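Local coordinates for decaprenyl diphosphate synthase (PDB 3MZV), which probably catalyses the magnesium-dependent, stepwise condensation of isopentenyl diphosphate onto farnesyl diphosphate to supply the octaprenyl diphosphate precursor of the side chain of quinones such as ubiquinone, at residues 65-70 against 313-318. Sequence-based numbering, arbitrary orientation.
Sequences ARLVGY and PDHPLR
Leu67 packs against Leu317 where the C-terminal end of helix 56-67, closed by a Schellman motif, meets the N-terminal turn of helix 316-328, the last helix of this almost entirely alpha-helical isoprenoid synthase fold. Apolar contacts make the join. The Leu67 side chain has CG anti to its own backbone N (chi1 174°), which carries its methyls in among Pro313, His315 and Arg318: CD1 lies 4.4 Å from Pro313 CG, and CD2 4.1 Å from Arg318 CA. Alongside, Leu317 CD1 reaches back to Arg66 CB at 3.4 Å, while the CB atoms of Leu67 and Leu317 are 4.2 Å apart. Over one face of the His315 imidazole lie Leu67 CA and Arg66 O.

Charges lie at the margins: Arg66 NE pairs with Asp21, whereas Asp314 OD1 lies above the Arg318 guanidinium plane toward its rim, near NH2, so the pairing is one of charge only; NH1 bonds to Leu312 O.

Hydrogen bonds shape each end separately. The Schellman pair is Tyr70 N to Ala65 O and Gly69 N to Arg66 O, with Gly69 at positive phi (90°). On the other side His315 is the N-cap, its ND1 accepting from Leu317 N. Replacing it with an alanine would probably leave Leu317 N without its capping acceptor and uncover part of Leu67. The capping bond is nearly straight: Leu317 N to His315 ND1 spans 3.0 Å at 168°, close to the ring plane.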
loop_
_atom_site.group_PDB
_atom_site.type_symbol
_atom_site.label_atom_id
_atom_site.label_comp_id
_atom_site.label_asym_id
_atom_site.label_seq_id
_atom_site.Cartn_x
_atom_site.Cartn_y
_atom_site.Cartn_z
ATOM N N ALA B 65 -2.403 20.784 15.544
ATOM C CA ALA B 65 -1.067 21.291 15.773
ATOM C C ALA B 65 -1.121 22.788 16.170
ATOM O O ALA B 65 -0.537 23.183 17.172
ATOM C CB ALA B 65 -0.162 21.071 14.517
ATOM N N ARG B 66 -1.872 23.588 15.414
ATOM C CA ARG B 66 -1.979 25.041 15.667
ATOM C C ARG B 66 -2.741 25.295 16.977
ATOM O O ARG B 66 -2.418 26.230 17.706
ATOM C CB ARG B 66 -2.698 25.766 14.506
ATOM C CG ARG B 66 -1.940 25.802 13.183
ATOM C CD ARG B 66 -0.808 26.774 13.233
ATOM N NE ARG B 66 -0.161 26.970 11.934
ATOM C CZ ARG B 66 0.845 27.828 11.720
ATOM N NH1 ARG B 66 1.280 28.606 12.706
ATOM N NH2 ARG B 66 1.406 27.933 10.518
ATOM N N LEU B 67 -3.719 24.462 17.290
ATOM C CA LEU B 67 -4.439 24.588 18.542
ATOM C C LEU B 67 -3.546 24.439 19.798
ATOM O O LEU B 67 -3.817 25.057 20.828
ATOM C CB LEU B 67 -5.613 23.582 18.608
ATOM C CG LEU B 67 -6.423 23.432 19.890
ATOM C CD1 LEU B 67 -6.918 24.820 20.359
ATOM C CD2 LEU B 67 -7.611 22.495 19.651
ATOM N N VAL B 68 -2.533 23.587 19.740
ATOM C CA VAL B 68 -1.635 23.436 20.886
ATOM C C VAL B 68 -0.417 24.384 20.783
ATOM O O VAL B 68 0.573 24.241 21.524
ATOM C CB VAL B 68 -1.234 21.956 21.094
ATOM C CG1 VAL B 68 -2.457 21.091 21.369
ATOM C CG2 VAL B 68 -0.400 21.440 19.912
ATOM N N GLY B 69 -0.462 25.328 19.845
ATOM C CA GLY B 69 0.549 26.382 19.724
ATOM C C GLY B 69 1.768 26.121 18.846
ATOM O O GLY B 69 2.779 26.794 18.997
ATOM N N TYR B 70 1.678 25.149 17.939
ATOM C CA TYR B 70 2.799 24.793 17.096
ATOM C C TYR B 70 2.934 25.832 16.003
ATOM O O TYR B 70 1.938 26.250 15.438
ATOM C CB TYR B 70 2.552 23.439 16.459
ATOM C CG TYR B 70 3.719 22.858 15.715
ATOM C CD1 TYR B 70 4.960 22.658 16.351
ATOM C CD2 TYR B 70 3.604 22.527 14.382
ATOM C CE1 TYR B 70 6.034 22.094 15.673
ATOM C CE2 TYR B 70 4.631 21.947 13.710
ATOM C CZ TYR B 70 5.868 21.733 14.353
ATOM O OH TYR B 70 6.918 21.186 13.643
ATOM N N PRO B 313 -6.933 23.833 25.063
ATOM C CA PRO B 313 -6.940 25.254 25.403
ATOM C C PRO B 313 -8.032 26.005 24.683
ATOM O O PRO B 313 -8.457 25.588 23.587
ATOM C CB PRO B 313 -5.564 25.751 24.942
ATOM C CG PRO B 313 -4.940 24.701 24.247
ATOM C CD PRO B 313 -5.675 23.425 24.428
ATOM N N ASP B 314 -8.495 27.098 25.282
ATOM C CA ASP B 314 -9.605 27.835 24.704
ATOM C C ASP B 314 -9.125 28.783 23.581
ATOM O O ASP B 314 -9.087 29.994 23.747
ATOM C CB ASP B 314 -10.394 28.575 25.803
ATOM C CG ASP B 314 -11.735 29.036 25.327
ATOM O OD1 ASP B 314 -12.217 28.483 24.303
ATOM O OD2 ASP B 314 -12.330 29.920 25.983
ATOM N N HIS B 315 -8.814 28.187 22.433
ATOM C CA HIS B 315 -8.233 28.814 21.262
ATOM C C HIS B 315 -9.393 28.900 20.240
ATOM O O HIS B 315 -10.326 28.093 20.275
ATOM C CB HIS B 315 -7.102 27.888 20.760
ATOM C CG HIS B 315 -6.299 28.417 19.614
ATOM N ND1 HIS B 315 -6.746 28.381 18.309
ATOM C CD2 HIS B 315 -5.071 28.987 19.573
ATOM C CE1 HIS B 315 -5.836 28.927 17.518
ATOM N NE2 HIS B 315 -4.812 29.305 18.263
ATOM N N PRO B 316 -9.347 29.865 19.319
ATOM C CA PRO B 316 -10.422 29.903 18.323
ATOM C C PRO B 316 -10.603 28.559 17.582
ATOM O O PRO B 316 -11.690 28.249 17.133
ATOM C CB PRO B 316 -9.977 31.008 17.357
ATOM C CG PRO B 316 -8.946 31.829 18.126
ATOM C CD PRO B 316 -8.334 30.922 19.125
ATOM N N LEU B 317 -9.519 27.801 17.424
ATOM C CA LEU B 317 -9.599 26.523 16.740
ATOM C C LEU B 317 -10.365 25.498 17.546
ATOM O O LEU B 317 -11.015 24.648 16.962
ATOM C CB LEU B 317 -8.215 25.987 16.399
ATOM C CG LEU B 317 -7.461 26.695 15.261
ATOM C CD1 LEU B 317 -6.031 26.200 15.240
ATOM C CD2 LEU B 317 -8.156 26.498 13.884
ATOM N N ARG B 318 -10.324 25.579 18.872
ATOM C CA ARG B 318 -11.139 24.680 19.666
ATOM C C ARG B 318 -12.627 24.892 19.349
ATOM O O ARG B 318 -13.339 23.928 19.113
ATOM C CB ARG B 318 -10.897 24.831 21.157
ATOM C CG ARG B 318 -11.406 23.661 21.940
ATOM C CD ARG B 318 -11.245 23.826 23.399
ATOM N NE ARG B 318 -12.297 24.693 23.916
ATOM C CZ ARG B 318 -12.398 25.106 25.184
ATOM N NH1 ARG B 318 -11.512 24.749 26.108
ATOM N NH2 ARG B 318 -13.421 25.882 25.540
#